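Long-range contact in envelopment polyprotein (Bovine Schmallenberg virus BH80/Germany/2011, PDB 7A56), which probably drives fusion of the viral envelope with the host cell membrane as a trimeric class II fusion glycoprotein, captured here in its postfusion form: residues 258-270 / 299-311. Residues are numbered along the deposited sequence; the frame is centred on the assembly and turned at random.
Sequences GSTAKKCGSVQLY and CFDNSYQSCLLLE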
loop_
_atom_site.group_PDB
_atom_site.type_symbol
_atom_site.label_atom_id
_atom_site.label_comp_id
_atom_site.label_asym_id
_atom_site.label_seq_id
_atom_site.Cartn_x
_atom_site.Cartn_y
_atom_site.Cartn_z
ATOM N N GLY A 258 10.812 -20.495 2.507
ATOM C CA GLY A 258 12.172 -20.504 3.021
ATOM C C GLY A 258 12.402 -19.742 4.311
ATOM O O GLY A 258 13.468 -19.887 4.919
ATOM N N SER A 259 11.480 -18.902 4.727
ATOM C CA SER A 259 11.572 -18.152 5.981
ATOM C C SER A 259 10.872 -18.959 7.064
ATOM O O SER A 259 9.794 -19.522 6.827
ATOM C CB SER A 259 10.890 -16.774 5.853
ATOM O OG SER A 259 11.614 -15.965 4.938
ATOM N N THR A 260 11.501 -19.054 8.241
ATOM C CA THR A 260 10.920 -19.855 9.326
ATOM C C THR A 260 10.716 -19.004 10.587
ATOM O O THR A 260 10.889 -19.466 11.727
ATOM C CB THR A 260 11.783 -21.082 9.602
ATOM O OG1 THR A 260 13.098 -20.650 9.933
ATOM C CG2 THR A 260 11.849 -22.037 8.344
ATOM N N ALA A 261 10.317 -17.734 10.404
ATOM C CA ALA A 261 10.069 -16.875 11.552
ATOM C C ALA A 261 8.864 -17.414 12.304
ATOM O O ALA A 261 8.063 -18.157 11.721
ATOM C CB ALA A 261 9.832 -15.421 11.087
ATOM N N LYS A 262 8.771 -17.119 13.635
ATOM C CA LYS A 262 7.727 -17.747 14.474
ATOM C C LYS A 262 6.367 -17.061 14.275
ATOM O O LYS A 262 5.835 -16.365 15.135
ATOM C CB LYS A 262 8.133 -17.764 15.947
ATOM C CG LYS A 262 9.430 -18.531 16.163
ATOM C CD LYS A 262 9.733 -18.521 17.664
ATOM C CE LYS A 262 10.642 -19.634 18.006
ATOM N NZ LYS A 262 10.458 -19.859 19.509
ATOM N N LYS A 263 5.765 -17.364 13.129
ATOM C CA LYS A 263 4.473 -16.830 12.709
ATOM C C LYS A 263 3.907 -17.854 11.714
ATOM O O LYS A 263 4.483 -18.932 11.533
ATOM C CB LYS A 263 4.652 -15.400 12.170
ATOM C CG LYS A 263 5.299 -15.342 10.789
ATOM C CD LYS A 263 5.710 -13.942 10.394
ATOM C CE LYS A 263 6.295 -13.931 8.933
ATOM N NZ LYS A 263 6.816 -12.524 8.716
ATOM N N CYS A 264 2.757 -17.557 11.097
ATOM C CA CYS A 264 2.088 -18.596 10.330
ATOM C C CYS A 264 3.016 -19.128 9.239
ATOM O O CYS A 264 3.683 -18.349 8.555
ATOM C CB CYS A 264 0.772 -18.044 9.680
ATOM S SG CYS A 264 -0.001 -19.299 8.581
ATOM N N GLY A 265 3.057 -20.461 9.068
ATOM C CA GLY A 265 3.853 -21.024 7.980
ATOM C C GLY A 265 5.353 -21.194 8.259
ATOM O O GLY A 265 6.163 -21.154 7.315
ATOM N N SER A 266 5.758 -21.335 9.530
ATOM C CA SER A 266 7.165 -21.610 9.855
ATOM C C SER A 266 7.582 -23.036 9.522
ATOM O O SER A 266 8.795 -23.350 9.533
ATOM C CB SER A 266 7.448 -21.313 11.345
ATOM O OG SER A 266 6.724 -22.205 12.189
ATOM N N VAL A 267 6.639 -23.929 9.245
ATOM C CA VAL A 267 6.965 -25.259 8.740
ATOM C C VAL A 267 6.267 -25.420 7.404
ATOM O O VAL A 267 5.041 -25.208 7.319
ATOM C CB VAL A 267 6.533 -26.380 9.696
ATOM C CG1 VAL A 267 6.915 -27.746 9.099
ATOM C CG2 VAL A 267 7.293 -26.220 11.054
ATOM N N GLN A 268 7.027 -25.783 6.364
ATOM C CA GLN A 268 6.524 -25.593 4.989
ATOM C C GLN A 268 6.721 -26.879 4.207
ATOM O O GLN A 268 7.854 -27.335 4.034
ATOM C CB GLN A 268 7.226 -24.431 4.277
ATOM C CG GLN A 268 7.161 -23.124 5.047
ATOM C CD GLN A 268 8.088 -22.050 4.496
ATOM O OE1 GLN A 268 8.898 -22.267 3.599
ATOM N NE2 GLN A 268 7.917 -20.867 4.994
ATOM N N LEU A 269 5.616 -27.464 3.749
ATOM C CA LEU A 269 5.622 -28.660 2.917
ATOM C C LEU A 269 5.413 -28.243 1.477
ATOM O O LEU A 269 4.369 -27.660 1.144
ATOM C CB LEU A 269 4.519 -29.623 3.349
ATOM C CG LEU A 269 4.365 -30.892 2.502
ATOM C CD1 LEU A 269 5.479 -31.818 2.820
ATOM C CD2 LEU A 269 3.023 -31.558 2.828
ATOM N N TYR A 270 6.393 -28.534 0.624
ATOM C CA TYR A 270 6.277 -28.191 -0.786
ATOM C C TYR A 270 6.884 -29.319 -1.613
ATOM O O TYR A 270 7.243 -30.385 -1.096
ATOM C CB TYR A 270 6.904 -26.821 -1.081
ATOM C CG TYR A 270 8.416 -26.786 -1.121
ATOM C CD1 TYR A 270 9.175 -27.265 -0.066
ATOM C CD2 TYR A 270 9.083 -26.250 -2.218
ATOM C CE1 TYR A 270 10.550 -27.220 -0.109
ATOM C CE2 TYR A 270 10.459 -26.205 -2.270
ATOM C CZ TYR A 270 11.182 -26.688 -1.219
ATOM O OH TYR A 270 12.550 -26.637 -1.288
ATOM N N CYS A 299 10.951 -31.351 17.305
ATOM C CA CYS A 299 12.015 -31.218 16.313
ATOM C C CYS A 299 12.129 -29.777 15.853
ATOM O O CYS A 299 12.973 -29.003 16.348
ATOM C CB CYS A 299 11.777 -32.169 15.113
ATOM S SG CYS A 299 13.140 -32.115 13.892
ATOM N N PHE A 300 11.271 -29.379 14.891
ATOM C CA PHE A 300 11.228 -27.981 14.523
ATOM C C PHE A 300 10.414 -27.199 15.551
ATOM O O PHE A 300 9.556 -27.753 16.229
ATOM C CB PHE A 300 10.506 -27.763 13.168
ATOM C CG PHE A 300 11.128 -28.469 11.948
ATOM C CD1 PHE A 300 12.504 -28.608 11.801
ATOM C CD2 PHE A 300 10.306 -28.876 10.890
ATOM C CE1 PHE A 300 13.058 -29.219 10.653
ATOM C CE2 PHE A 300 10.858 -29.503 9.744
ATOM C CZ PHE A 300 12.220 -29.647 9.613
ATOM N N ASP A 301 10.580 -25.869 15.546
ATOM C CA ASP A 301 9.534 -24.977 16.038
ATOM C C ASP A 301 8.405 -24.895 15.011
ATOM O O ASP A 301 8.661 -24.891 13.810
ATOM C CB ASP A 301 10.062 -23.554 16.254
ATOM C CG ASP A 301 11.146 -23.476 17.349
ATOM O OD1 ASP A 301 10.845 -23.885 18.485
ATOM O OD2 ASP A 301 12.252 -22.950 17.068
ATOM N N ASN A 302 7.151 -24.844 15.468
ATOM C CA ASN A 302 6.019 -24.719 14.528
ATOM C C ASN A 302 5.038 -23.726 15.118
ATOM O O ASN A 302 4.508 -23.951 16.201
ATOM C CB ASN A 302 5.301 -26.051 14.256
ATOM C CG ASN A 302 4.256 -25.958 13.094
ATOM O OD1 ASN A 302 3.906 -24.844 12.617
ATOM N ND2 ASN A 302 3.803 -27.110 12.616
ATOM N N SER A 303 4.781 -22.650 14.408
ATOM C CA SER A 303 3.902 -21.599 14.912
ATOM C C SER A 303 2.548 -21.593 14.194
ATOM O O SER A 303 1.973 -20.537 13.945
ATOM C CB SER A 303 4.612 -20.242 14.808
ATOM O OG SER A 303 3.853 -19.248 15.494
ATOM N N TYR A 304 2.003 -22.783 13.919
ATOM C CA TYR A 304 0.734 -22.968 13.198
ATOM C C TYR A 304 -0.436 -22.269 13.879
ATOM O O TYR A 304 -1.395 -21.835 13.209
ATOM C CB TYR A 304 0.425 -24.473 13.086
ATOM C CG TYR A 304 -0.942 -24.745 12.564
ATOM C CD1 TYR A 304 -1.252 -24.418 11.247
ATOM C CD2 TYR A 304 -1.960 -25.256 13.399
ATOM C CE1 TYR A 304 -2.540 -24.636 10.729
ATOM C CE2 TYR A 304 -3.248 -25.488 12.902
ATOM C CZ TYR A 304 -3.536 -25.143 11.547
ATOM O OH TYR A 304 -4.805 -25.301 10.979
ATOM N N GLN A 305 -0.382 -22.152 15.206
ATOM C CA GLN A 305 -1.458 -21.475 15.896
ATOM C C GLN A 305 -1.640 -20.044 15.389
ATOM O O GLN A 305 -2.747 -19.506 15.498
ATOM C CB GLN A 305 -1.194 -21.467 17.388
ATOM C CG GLN A 305 0.040 -20.679 17.752
ATOM C CD GLN A 305 1.308 -21.531 17.931
ATOM O OE1 GLN A 305 1.434 -22.661 17.416
ATOM N NE2 GLN A 305 2.248 -20.982 18.675
ATOM N N SER A 306 -0.588 -19.438 14.819
ATOM C CA SER A 306 -0.708 -18.132 14.160
ATOM C C SER A 306 -1.598 -18.198 12.928
ATOM O O SER A 306 -2.366 -17.259 12.635
ATOM C CB SER A 306 0.678 -17.637 13.759
ATOM O OG SER A 306 1.479 -17.496 14.919
ATOM N N CYS A 307 -1.470 -19.267 12.146
ATOM C CA CYS A 307 -2.381 -19.438 11.017
ATOM C C CYS A 307 -3.819 -19.406 11.483
ATOM O O CYS A 307 -4.684 -18.809 10.836
ATOM C CB CYS A 307 -2.099 -20.765 10.309
ATOM S SG CYS A 307 -0.357 -20.919 9.824
ATOM N N LEU A 308 -4.104 -20.030 12.616
ATOM C CA LEU A 308 -5.511 -19.987 13.045
ATOM C C LEU A 308 -6.031 -18.579 13.328
ATOM O O LEU A 308 -7.251 -18.372 13.301
ATOM C CB LEU A 308 -5.731 -20.857 14.277
ATOM C CG LEU A 308 -5.456 -22.317 13.967
ATOM C CD1 LEU A 308 -5.580 -23.107 15.238
ATOM C CD2 LEU A 308 -6.403 -22.827 12.892
ATOM N N LEU A 309 -5.159 -17.609 13.605
ATOM C CA LEU A 309 -5.598 -16.246 13.881
ATOM C C LEU A 309 -5.572 -15.344 12.647
ATOM O O LEU A 309 -5.752 -14.136 12.786
ATOM C CB LEU A 309 -4.733 -15.612 14.985
ATOM C CG LEU A 309 -4.602 -16.426 16.283
ATOM C CD1 LEU A 309 -3.445 -15.934 17.090
ATOM C CD2 LEU A 309 -5.889 -16.443 17.120
ATOM N N LEU A 310 -5.254 -15.868 11.467
ATOM C CA LEU A 310 -5.299 -15.031 10.277
ATOM C C LEU A 310 -6.736 -14.605 10.008
ATOM O O LEU A 310 -7.677 -15.369 10.244
ATOM C CB LEU A 310 -4.773 -15.782 9.066
ATOM C CG LEU A 310 -3.319 -16.259 9.120
ATOM C CD1 LEU A 310 -3.138 -17.143 7.919
ATOM C CD2 LEU A 310 -2.357 -15.040 9.027
ATOM N N GLU A 311 -6.888 -13.387 9.493
ATOM C CA GLU A 311 -8.196 -12.820 9.145
ATOM C C GLU A 311 -8.578 -13.132 7.708
ATOM O O GLU A 311 -7.767 -13.003 6.782
ATOM C CB GLU A 311 -8.187 -11.313 9.353
ATOM C CG GLU A 311 -7.929 -10.946 10.801
ATOM C CD GLU A 311 -8.287 -9.502 11.105
ATOM O OE1 GLU A 311 -8.350 -8.698 10.143
ATOM O OE2 GLU A 311 -8.521 -9.196 12.306
HETATM O O HOH W 1 4.332 -18.117 17.755
HETATM O O HOH W 2 12.176 -22.412 20.846
HETATM O O HOH W 3 3.229 -23.216 10.540
HETATM O O HOH W 4 10.225 -23.893 11.806
#
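Cys264 and Cys307 join the two segments covalently. Their SG atoms lie 2.1 Å apart, and the disulfide torsion of 97° is close to a relaxed right angle. In Cys264, SG is anti to the backbone N (chi1 175°), which carries the sulfur across to the weakly bonded helix 305-308. The bond thus pins a beta turn to that helix. CD1 of Leu310 packs on SG of Cys264 at 3.9 Å.

Ser303 and Ser306 flank the backbone of 262-264. CB of Ser303 rests against Lys263 N, and CB of Ser306 against Cys264 N. Their OG atoms hydrogen-bond each other at 3.0 Å.

Ser266 closes the type II turn that starts at Lys263. Its OG sits between its own backbone N and carbonyl carbon and accepts the N-H of Ser303 at 3.0 Å, with an angle of 155° at the hydrogen. This is the one direct hydrogen bond between the segments.

Both methyls of Val267 reach Phe300 CD2 at 4.0 Å. CG2 also lies 3.4 Å from Asp301 O and against the flat amide of Asn302, whose nitrogen is held by Thr124 and Gly122. A water 2.7 Å from both Ser266 O and Asp301 O can bridge these carbonyls.

The contact lies against strands 98-134 and 172-183, and its Lys262 and Ser306 side faces the second subunit. The extended Lys262 chain passes Asp301, which has a weak, long ion pair with Arg298, and its NZ hydrogen-bonds Ser277 of the second subunit.

The covalent link should limit relative movement of the segments; waters add supplementary, partly weak bridges. Asp301 should favour the charged form of Lys262 through space, although OD1 to NZ, 4.2 Å, is too long for a salt bridge.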